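Hydrogenase maturation factor (Thermoanaerobacter tengcongensis, PDB 3VTH) probably transfers the carbamoyl group of carbamoyl phosphate, with ATP, to the C-terminal cysteine of HypE during [NiFe]-hydrogenase maturation. Local coordinates at residues P251-Y265 / G296-Y310. Sequence-based numbering, arbitrary orientation.
Sequences PFAVMMRDVEEVKKY and GIADDLDTLGVMLPY. With APC (diphosphomethylphosphonic acid adenosyl ester), chain F.
Two neighbouring parallel strands of the YrdC-like domain, 254-255 and 303-307, are paired through Val254 with Val306 and Met255 with Met307; Pro251 and Ala253, just ahead of the first strand, and Thr303 to Gly305 of the second line part of the adenine pocket of the bound ATP analogue APC. Val254 receives Met307 N on its carbonyl O (2.9 Å), in the carbonyl plane, and gives its own N to Gly305 O; Met256 N continues the pairing onto Met307 O. On the pocket side, Pro251 CG lies 3.3 Å from C5 of the adenine, while the N6 amine donates to Thr303 OG1 (3.2 Å). Just upstream of the pairing, a water donates to Phe252 O and accepts from Gly305 N and APC N6. A side chain on Gly305 would run into N7 of the adenine. On the Met307 face, Met255 has CG anti to its backbone N (chi1 -177°) and packs CB against Met307 CG; a bend at chi3 (-75°) then carries CE to Tyr310 CE1 (3.8 Å), with SD passing over Pro309 CA. Replacing Met255 with an alanine would probably open a gap between Met307, Pro309 and the Tyr310 ring, leaving that ring freer to shift. On the face of Val254 and Val306, helix 259-265 packs with Val262 CG2 meeting Val306 CG1 tip to tip at 3.6 Å, while Met256 CG crosses the same Val306 branch at about a right angle. Asp258 OD1 caps this helix by accepting from Glu261 N, and Glu261 OE1 takes Arg257 N (2.9 Å), two bonds that tie the start of the helix to the turn leading into it. The contact thus joins an apolar core to a polar pocket edge, where N6 meets a hydroxyl and a water, consistent with selection for an adenine amino group.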
ATOM      1  N   PRO A 251      15.590   5.555   0.366  1.00 32.04           N
ATOM      2  CA  PRO A 251      16.041   4.613   1.403  1.00 30.84           C
ATOM      3  C   PRO A 251      15.723   3.161   1.048  1.00 29.44           C
ATOM      4  O   PRO A 251      14.704   2.887   0.408  1.00 27.97           O
ATOM      5  CB  PRO A 251      15.220   5.018   2.635  1.00 30.26           C
ATOM      6  CG  PRO A 251      13.957   5.676   2.044  1.00 30.27           C
ATOM      7  CD  PRO A 251      14.452   6.387   0.814  1.00 31.48           C
ATOM      8  N   PHE A 252      16.595   2.251   1.477  1.00 28.54           N
ATOM      9  CA  PHE A 252      16.366   0.822   1.347  1.00 27.28           C
ATOM     10  C   PHE A 252      15.675   0.261   2.581  1.00 26.82           C
ATOM     11  O   PHE A 252      16.085   0.552   3.722  1.00 26.82           O
ATOM     12  CB  PHE A 252      17.694   0.069   1.221  1.00 27.61           C
ATOM     13  CG  PHE A 252      18.361   0.198  -0.120  1.00 29.26           C
ATOM     14  CD1 PHE A 252      17.640   0.053  -1.307  1.00 29.56           C
ATOM     15  CD2 PHE A 252      19.727   0.399  -0.196  1.00 29.28           C
ATOM     16  CE1 PHE A 252      18.283   0.138  -2.546  1.00 30.69           C
ATOM     17  CE2 PHE A 252      20.375   0.478  -1.429  1.00 31.41           C
ATOM     18  CZ  PHE A 252      19.656   0.367  -2.598  1.00 31.19           C
ATOM     19  N   ALA A 253      14.670  -0.573   2.336  1.00 24.28           N
ATOM     20  CA  ALA A 253      14.078  -1.412   3.353  1.00 24.86           C
ATOM     21  C   ALA A 253      15.009  -2.583   3.652  1.00 25.44           C
ATOM     22  O   ALA A 253      15.748  -3.019   2.786  1.00 25.99           O
ATOM     23  CB  ALA A 253      12.730  -1.937   2.871  1.00 23.44           C
ATOM     24  N   VAL A 254      14.952  -3.093   4.878  1.00 26.21           N
ATOM     25  CA  VAL A 254      15.841  -4.156   5.331  1.00 27.63           C
ATOM     26  C   VAL A 254      14.999  -5.271   5.964  1.00 27.77           C
ATOM     27  O   VAL A 254      13.980  -4.997   6.612  1.00 28.05           O
ATOM     28  CB  VAL A 254      16.896  -3.581   6.329  1.00 28.67           C
ATOM     29  CG1 VAL A 254      17.693  -4.674   7.019  1.00 32.39           C
ATOM     30  CG2 VAL A 254      17.879  -2.663   5.593  1.00 28.84           C
ATOM     31  N   MET A 255      15.392  -6.520   5.719  1.00 27.85           N
ATOM     32  CA  MET A 255      14.804  -7.659   6.391  1.00 27.89           C
ATOM     33  C   MET A 255      15.655  -8.062   7.588  1.00 28.76           C
ATOM     34  O   MET A 255      16.864  -8.233   7.459  1.00 29.77           O
ATOM     35  CB  MET A 255      14.667  -8.853   5.441  1.00 28.06           C
ATOM     36  CG  MET A 255      13.995 -10.050   6.099  1.00 28.47           C
ATOM     37  SD  MET A 255      13.734 -11.443   4.973  1.00 28.38           S
ATOM     38  CE  MET A 255      12.366 -10.844   3.997  1.00 23.02           C
ATOM     39  N   MET A 256      15.020  -8.219   8.740  1.00 28.41           N
ATOM     40  CA  MET A 256      15.701  -8.712   9.937  1.00 30.67           C
ATOM     41  C   MET A 256      15.060 -10.012  10.392  1.00 31.28           C
ATOM     42  O   MET A 256      13.942 -10.314   9.990  1.00 30.44           O
ATOM     43  CB  MET A 256      15.637  -7.664  11.040  1.00 31.20           C
ATOM     44  CG  MET A 256      16.254  -6.345  10.591  1.00 31.99           C
ATOM     45  SD  MET A 256      16.635  -5.269  11.966  1.00 36.11           S
ATOM     46  CE  MET A 256      17.118  -3.793  11.075  1.00 31.89           C
ATOM     47  N   ARG A 257      15.762 -10.772  11.226  1.00 32.87           N
ATOM     48  CA  ARG A 257      15.346 -12.138  11.532  1.00 34.38           C
ATOM     49  C   ARG A 257      14.127 -12.219  12.447  1.00 34.08           C
ATOM     50  O   ARG A 257      13.288 -13.097  12.266  1.00 34.23           O
ATOM     51  CB  ARG A 257      16.526 -12.961  12.079  1.00 36.51           C
ATOM     52  CG  ARG A 257      17.017 -12.538  13.443  1.00 40.65           C
ATOM     53  CD  ARG A 257      18.493 -12.882  13.668  1.00 46.05           C
ATOM     54  NE  ARG A 257      18.760 -14.319  13.611  1.00 50.57           N
ATOM     55  CZ  ARG A 257      19.419 -14.925  12.619  1.00 52.02           C
ATOM     56  NH1 ARG A 257      19.899 -14.223  11.590  1.00 50.57           N
ATOM     57  NH2 ARG A 257      19.608 -16.237  12.665  1.00 54.14           N
ATOM     58  N   ASP A 258      14.021 -11.301  13.410  1.00 34.40           N
ATOM     59  CA  ASP A 258      12.921 -11.316  14.390  1.00 34.64           C
ATOM     60  C   ASP A 258      12.800  -9.975  15.103  1.00 35.11           C
ATOM     61  O   ASP A 258      13.639  -9.080  14.901  1.00 35.08           O
ATOM     62  CB  ASP A 258      13.092 -12.460  15.418  1.00 36.07           C
ATOM     63  CG  ASP A 258      14.433 -12.413  16.147  1.00 38.68           C
ATOM     64  OD1 ASP A 258      15.013 -11.316  16.319  1.00 39.66           O
ATOM     65  OD2 ASP A 258      14.906 -13.485  16.561  1.00 41.11           O
ATOM     66  N   VAL A 259      11.780  -9.845  15.955  1.00 34.64           N
ATOM     67  CA  VAL A 259      11.512  -8.580  16.643  1.00 34.89           C
ATOM     68  C   VAL A 259      12.677  -8.182  17.551  1.00 36.22           C
ATOM     69  O   VAL A 259      13.004  -7.001  17.653  1.00 36.14           O
ATOM     70  CB  VAL A 259      10.162  -8.593  17.424  1.00 35.17           C
ATOM     71  CG1 VAL A 259       9.962  -7.272  18.172  1.00 36.01           C
ATOM     72  CG2 VAL A 259       8.990  -8.805  16.450  1.00 33.76           C
ATOM     73  N   GLU A 260      13.308  -9.169  18.185  1.00 37.30           N
ATOM     74  CA  GLU A 260      14.487  -8.913  19.013  1.00 39.00           C
ATOM     75  C   GLU A 260      15.588  -8.182  18.222  1.00 38.45           C
ATOM     76  O   GLU A 260      16.160  -7.212  18.717  1.00 38.42           O
ATOM     77  CB  GLU A 260      15.035 -10.197  19.653  1.00 40.47           C
ATOM     78  CG  GLU A 260      16.041  -9.906  20.779  1.00 45.26           C
ATOM     79  CD  GLU A 260      16.764 -11.134  21.333  1.00 49.83           C
ATOM     80  OE1 GLU A 260      16.847 -12.182  20.654  1.00 52.44           O
ATOM     81  OE2 GLU A 260      17.280 -11.040  22.463  1.00 54.49           O
ATOM     82  N   GLU A 261      15.883  -8.651  17.008  1.00 37.02           N
ATOM     83  CA  GLU A 261      16.870  -7.989  16.166  1.00 36.94           C
ATOM     84  C   GLU A 261      16.426  -6.556  15.817  1.00 35.45           C
ATOM     85  O   GLU A 261      17.214  -5.623  15.909  1.00 35.72           O
ATOM     86  CB  GLU A 261      17.176  -8.808  14.902  1.00 36.21           C
ATOM     87  CG  GLU A 261      18.238  -8.153  14.023  1.00 39.57           C
ATOM     88  CD  GLU A 261      18.906  -9.078  13.019  1.00 42.60           C
ATOM     89  OE1 GLU A 261      18.229  -9.666  12.145  1.00 41.10           O
ATOM     90  OE2 GLU A 261      20.146  -9.191  13.093  1.00 47.50           O
ATOM     91  N   VAL A 262      15.161  -6.384  15.444  1.00 33.61           N
ATOM     92  CA  VAL A 262      14.648  -5.060  15.079  1.00 32.82           C
ATOM     93  C   VAL A 262      14.843  -4.055  16.221  1.00 33.64           C
ATOM     94  O   VAL A 262      15.253  -2.917  15.985  1.00 32.96           O
ATOM     95  CB  VAL A 262      13.162  -5.116  14.640  1.00 31.54           C
ATOM     96  CG1 VAL A 262      12.658  -3.733  14.224  1.00 30.03           C
ATOM     97  CG2 VAL A 262      12.990  -6.080  13.489  1.00 30.93           C
ATOM     98  N   LYS A 263      14.585  -4.498  17.455  1.00 35.02           N
ATOM     99  CA  LYS A 263      14.675  -3.635  18.646  1.00 36.86           C
ATOM    100  C   LYS A 263      16.093  -3.129  18.924  1.00 37.86           C
ATOM    101  O   LYS A 263      16.264  -2.186  19.711  1.00 38.15           O
ATOM    102  CB  LYS A 263      14.161  -4.365  19.893  1.00 38.59           C
ATOM    103  CG  LYS A 263      12.689  -4.756  19.864  1.00 40.06           C
ATOM    104  CD  LYS A 263      11.868  -3.838  20.718  1.00 46.09           C
ATOM    105  CE  LYS A 263      11.052  -4.628  21.738  1.00 49.56           C
ATOM    106  NZ  LYS A 263      10.031  -5.515  21.105  1.00 48.95           N
ATOM    107  N   LYS A 264      17.093  -3.752  18.298  1.00 36.97           N
ATOM    108  CA  LYS A 264      18.483  -3.288  18.421  1.00 38.83           C
ATOM    109  C   LYS A 264      18.696  -2.001  17.639  1.00 37.57           C
ATOM    110  O   LYS A 264      19.587  -1.212  17.961  1.00 38.11           O
ATOM    111  CB  LYS A 264      19.480  -4.341  17.912  1.00 39.04           C
ATOM    112  CG  LYS A 264      19.823  -5.421  18.915  1.00 43.13           C
ATOM    113  CD  LYS A 264      20.559  -6.586  18.254  1.00 46.43           C
ATOM    114  CE  LYS A 264      20.801  -7.704  19.262  1.00 50.75           C
ATOM    115  NZ  LYS A 264      21.495  -8.889  18.655  1.00 53.12           N
ATOM    116  N   TYR A 265      17.882  -1.815  16.603  1.00 35.33           N
ATOM    117  CA  TYR A 265      18.046  -0.711  15.670  1.00 35.14           C
ATOM    118  C   TYR A 265      16.918   0.305  15.717  1.00 34.99           C
ATOM    119  O   TYR A 265      17.059   1.420  15.194  1.00 35.00           O
ATOM    120  CB  TYR A 265      18.149  -1.242  14.243  1.00 33.96           C
ATOM    121  CG  TYR A 265      19.284  -2.199  14.015  1.00 34.27           C
ATOM    122  CD1 TYR A 265      20.563  -1.736  13.716  1.00 35.13           C
ATOM    123  CD2 TYR A 265      19.078  -3.575  14.085  1.00 36.12           C
ATOM    124  CE1 TYR A 265      21.620  -2.625  13.506  1.00 36.81           C
ATOM    125  CE2 TYR A 265      20.133  -4.482  13.873  1.00 35.80           C
ATOM    126  CZ  TYR A 265      21.391  -3.990  13.586  1.00 36.30           C
ATOM    127  OH  TYR A 265      22.415  -4.866  13.357  1.00 37.78           O
ATOM    128  N   GLY A 296      24.336   4.598   3.627  1.00 38.63           N
ATOM    129  CA  GLY A 296      23.618   4.371   2.376  1.00 36.34           C
ATOM    130  C   GLY A 296      22.351   3.544   2.491  1.00 34.27           C
ATOM    131  O   GLY A 296      21.745   3.201   1.475  1.00 32.93           O
ATOM    132  N   ILE A 297      21.939   3.198   3.711  1.00 33.61           N
ATOM    133  CA  ILE A 297      20.650   2.521   3.880  1.00 32.22           C
ATOM    134  C   ILE A 297      19.548   3.585   3.944  1.00 31.53           C
ATOM    135  O   ILE A 297      18.607   3.596   3.123  1.00 30.38           O
ATOM    136  CB  ILE A 297      20.594   1.600   5.156  1.00 32.40           C
ATOM    137  CG1 ILE A 297      21.590   0.424   5.079  1.00 32.98           C
ATOM    138  CG2 ILE A 297      19.170   1.119   5.440  1.00 30.27           C
ATOM    139  CD1 ILE A 297      21.328  -0.548   3.973  1.00 32.73           C
ATOM    140  N   ALA A 298      19.644   4.456   4.943  1.00 31.42           N
ATOM    141  CA  ALA A 298      18.630   5.487   5.139  1.00 31.28           C
ATOM    142  C   ALA A 298      19.269   6.744   5.707  1.00 32.78           C
ATOM    143  O   ALA A 298      18.852   7.263   6.751  1.00 32.53           O
ATOM    144  CB  ALA A 298      17.501   4.976   6.045  1.00 30.15           C
ATOM    145  N   ASP A 299      20.291   7.230   5.008  1.00 34.82           N
ATOM    146  CA  ASP A 299      21.038   8.400   5.451  1.00 37.23           C
ATOM    147  C   ASP A 299      20.124   9.617   5.556  1.00 37.13           C
ATOM    148  O   ASP A 299      19.294   9.852   4.679  1.00 36.64           O
ATOM    149  CB  ASP A 299      22.187   8.724   4.494  1.00 39.13           C
ATOM    150  CG  ASP A 299      23.195   7.587   4.368  1.00 42.01           C
ATOM    151  OD1 ASP A 299      23.879   7.546   3.327  1.00 45.52           O
ATOM    152  OD2 ASP A 299      23.304   6.743   5.294  1.00 42.62           O
ATOM    153  N   ASP A 300      20.285  10.358   6.647  1.00 37.95           N
ATOM    154  CA  ASP A 300      19.599  11.626   6.886  1.00 38.88           C
ATOM    155  C   ASP A 300      18.095  11.484   7.106  1.00 36.93           C
ATOM    156  O   ASP A 300      17.362  12.471   7.055  1.00 36.76           O
ATOM    157  CB  ASP A 300      19.915  12.643   5.778  1.00 40.38           C
ATOM    158  CG  ASP A 300      21.412  12.869   5.600  1.00 44.52           C
ATOM    159  OD1 ASP A 300      22.117  13.127   6.597  1.00 48.16           O
ATOM    160  OD2 ASP A 300      21.887  12.788   4.450  1.00 49.27           O
ATOM    161  N   LEU A 301      17.647  10.254   7.341  1.00 35.49           N
ATOM    162  CA  LEU A 301      16.309  10.005   7.848  1.00 34.10           C
ATOM    163  C   LEU A 301      16.391   9.473   9.281  1.00 34.86           C
ATOM    164  O   LEU A 301      17.403   8.867   9.672  1.00 34.20           O
ATOM    165  CB  LEU A 301      15.556   9.018   6.946  1.00 32.28           C
ATOM    166  CG  LEU A 301      15.416   9.431   5.468  1.00 31.61           C
ATOM    167  CD1 LEU A 301      14.731   8.332   4.648  1.00 30.39           C
ATOM    168  CD2 LEU A 301      14.671  10.744   5.333  1.00 32.18           C
ATOM    169  N   ASP A 302      15.329   9.696  10.060  1.00 34.49           N
ATOM    170  CA  ASP A 302      15.310   9.202  11.434  1.00 35.32           C
ATOM    171  C   ASP A 302      14.516   7.895  11.565  1.00 33.76           C
ATOM    172  O   ASP A 302      14.268   7.426  12.675  1.00 33.65           O
ATOM    173  CB  ASP A 302      14.830  10.284  12.423  1.00 36.04           C
ATOM    174  CG  ASP A 302      13.349  10.607  12.299  1.00 37.35           C
ATOM    175  OD1 ASP A 302      12.681  10.224  11.313  1.00 36.53           O
ATOM    176  OD2 ASP A 302      12.839  11.291  13.215  1.00 42.84           O
ATOM    177  N   THR A 303      14.118   7.335  10.422  1.00 32.55           N
ATOM    178  CA  THR A 303      13.353   6.087  10.368  1.00 31.77           C
ATOM    179  C   THR A 303      14.036   5.020   9.501  1.00 31.13           C
ATOM    180  O   THR A 303      14.834   5.340   8.623  1.00 32.14           O
ATOM    181  CB  THR A 303      11.947   6.304   9.785  1.00 31.67           C
ATOM    182  OG1 THR A 303      12.075   6.841   8.459  1.00 32.72           O
ATOM    183  CG2 THR A 303      11.103   7.279  10.672  1.00 31.84           C
ATOM    184  N   LEU A 304      13.713   3.757   9.763  1.00 29.93           N
ATOM    185  CA  LEU A 304      14.161   2.635   8.964  1.00 29.93           C
ATOM    186  C   LEU A 304      12.916   1.853   8.535  1.00 28.26           C
ATOM    187  O   LEU A 304      11.976   1.713   9.319  1.00 28.03           O
ATOM    188  CB  LEU A 304      15.052   1.743   9.832  1.00 30.93           C
ATOM    189  CG  LEU A 304      16.401   1.159   9.410  1.00 35.12           C
ATOM    190  CD1 LEU A 304      17.264   2.101   8.550  1.00 33.95           C
ATOM    191  CD2 LEU A 304      17.169   0.749  10.705  1.00 35.22           C
ATOM    192  N   GLY A 305      12.916   1.340   7.304  1.00 26.83           N
ATOM    193  CA  GLY A 305      11.851   0.459   6.839  1.00 25.38           C
ATOM    194  C   GLY A 305      12.290  -0.966   7.093  1.00 25.50           C
ATOM    195  O   GLY A 305      13.302  -1.405   6.545  1.00 25.85           O
ATOM    196  N   VAL A 306      11.550  -1.681   7.942  1.00 24.99           N
ATOM    197  CA  VAL A 306      11.960  -3.027   8.357  1.00 25.88           C
ATOM    198  C   VAL A 306      10.856  -4.043   8.134  1.00 25.39           C
ATOM    199  O   VAL A 306       9.701  -3.769   8.408  1.00 25.47           O
ATOM    200  CB  VAL A 306      12.402  -3.062   9.848  1.00 26.95           C
ATOM    201  CG1 VAL A 306      12.948  -4.441  10.229  1.00 27.28           C
ATOM    202  CG2 VAL A 306      13.481  -2.018  10.098  1.00 28.00           C
ATOM    203  N   MET A 307      11.231  -5.216   7.634  1.00 25.87           N
ATOM    204  CA  MET A 307      10.320  -6.336   7.512  1.00 25.89           C
ATOM    205  C   MET A 307      10.924  -7.585   8.153  1.00 26.14           C
ATOM    206  O   MET A 307      12.157  -7.705   8.338  1.00 25.79           O
ATOM    207  CB  MET A 307      10.011  -6.612   6.033  1.00 25.82           C
ATOM    208  CG  MET A 307      11.217  -7.197   5.257  1.00 30.12           C
ATOM    209  SD  MET A 307      11.030  -7.168   3.458  1.00 39.57           S
ATOM    210  CE  MET A 307       9.267  -7.443   3.325  1.00 33.47           C
ATOM    211  N   LEU A 308      10.051  -8.524   8.475  1.00 25.62           N
ATOM    212  CA  LEU A 308      10.470  -9.817   8.997  1.00 26.43           C
ATOM    213  C   LEU A 308      10.389 -10.832   7.855  1.00 26.22           C
ATOM    214  O   LEU A 308       9.837 -10.519   6.809  1.00 25.28           O
ATOM    215  CB  LEU A 308       9.557 -10.216  10.169  1.00 26.43           C
ATOM    216  CG  LEU A 308       9.610  -9.298  11.398  1.00 28.89           C
ATOM    217  CD1 LEU A 308       8.676  -9.787  12.510  1.00 29.30           C
ATOM    218  CD2 LEU A 308      11.042  -9.172  11.936  1.00 28.26           C
ATOM    219  N   PRO A 309      10.938 -12.046   8.046  1.00 26.90           N
ATOM    220  CA  PRO A 309      10.829 -13.093   7.025  1.00 26.76           C
ATOM    221  C   PRO A 309       9.362 -13.368   6.670  1.00 27.01           C
ATOM    222  O   PRO A 309       8.495 -13.325   7.571  1.00 27.24           O
ATOM    223  CB  PRO A 309      11.418 -14.320   7.729  1.00 27.57           C
ATOM    224  CG  PRO A 309      12.404 -13.770   8.692  1.00 29.06           C
ATOM    225  CD  PRO A 309      11.741 -12.492   9.203  1.00 28.49           C
ATOM    226  N   TYR A 310       9.076 -13.628   5.392  1.00 26.05           N
ATOM    227  CA  TYR A 310       7.697 -13.907   4.976  1.00 26.33           C
ATOM    228  C   TYR A 310       7.513 -15.181   4.154  1.00 26.59           C
ATOM    229  O   TYR A 310       6.378 -15.639   3.952  1.00 27.26           O
ATOM    230  CB  TYR A 310       7.042 -12.695   4.276  1.00 25.26           C
ATOM    231  CG  TYR A 310       7.691 -12.220   2.994  1.00 24.98           C
ATOM    232  CD1 TYR A 310       8.659 -11.201   3.020  1.00 25.23           C
ATOM    233  CD2 TYR A 310       7.333 -12.772   1.750  1.00 24.94           C
ATOM    234  CE1 TYR A 310       9.262 -10.750   1.846  1.00 26.73           C
ATOM    235  CE2 TYR A 310       7.934 -12.327   0.556  1.00 24.92           C
ATOM    236  CZ  TYR A 310       8.887 -11.307   0.617  1.00 26.13           C
ATOM    237  OH  TYR A 310       9.500 -10.849  -0.529  1.00 27.98           O
TER
HETATM  238  PG  APC F 804      12.547   1.564  -7.832  1.00 34.95           P
HETATM  239  O1G APC F 804      12.437   0.086  -7.559  1.00 33.49           O
HETATM  240  O2G APC F 804      13.904   2.116  -7.470  1.00 35.90           O
HETATM  241  O3G APC F 804      12.094   1.982  -9.202  1.00 32.93           O
HETATM  242  PB  APC F 804      10.963   1.903  -5.448  1.00 35.10           P
HETATM  243  O1B APC F 804      10.008   0.782  -5.717  1.00 33.46           O
HETATM  244  O2B APC F 804      10.344   3.137  -4.822  1.00 37.17           O
HETATM  245  O3B APC F 804      11.533   2.379  -6.875  1.00 34.11           O
HETATM  246  PA  APC F 804      12.219  -0.184  -3.461  1.00 31.84           P
HETATM  247  O1A APC F 804      13.488  -0.322  -2.653  1.00 30.81           O
HETATM  248  O2A APC F 804      11.843  -1.375  -4.266  1.00 32.04           O
HETATM  249  C3A APC F 804      12.399   1.331  -4.479  1.00 33.51           C
HETATM  250  O5' APC F 804      10.952   0.083  -2.499  1.00 31.44           O
HETATM  251  C5' APC F 804      11.052   0.325  -1.099  1.00 32.54           C
HETATM  252  C4' APC F 804      10.102   1.465  -0.741  1.00 31.97           C
HETATM  253  O4' APC F 804      10.134   1.597   0.685  1.00 32.31           O
HETATM  254  C3' APC F 804      10.591   2.788  -1.338  1.00 33.10           C
HETATM  255  O3' APC F 804       9.503   3.576  -1.852  1.00 35.70           O
HETATM  256  C2' APC F 804      11.189   3.512  -0.150  1.00 32.89           C
HETATM  257  O2' APC F 804      11.210   4.942  -0.324  1.00 32.50           O
HETATM  258  C1' APC F 804      10.358   2.968   1.011  1.00 30.60           C
HETATM  259  N9  APC F 804      11.180   3.111   2.208  1.00 30.91           N
HETATM  260  C8  APC F 804      12.244   2.350   2.582  1.00 31.18           C
HETATM  261  N7  APC F 804      12.775   2.835   3.732  1.00 31.40           N
HETATM  262  C5  APC F 804      12.047   3.915   4.089  1.00 30.05           C
HETATM  263  C6  APC F 804      12.061   4.907   5.187  1.00 30.82           C
HETATM  264  N6  APC F 804      12.978   4.835   6.174  1.00 32.22           N
HETATM  265  N1  APC F 804      11.124   5.880   5.174  1.00 30.61           N
HETATM  266  C2  APC F 804      10.184   5.966   4.210  1.00 31.61           C
HETATM  267  N3  APC F 804      10.101   5.116   3.174  1.00 28.96           N
HETATM  268  C4  APC F 804      10.995   4.092   3.077  1.00 29.83           C
HETATM  269  O   HOH W   1      14.850   2.255   5.404  1.00 20.70           O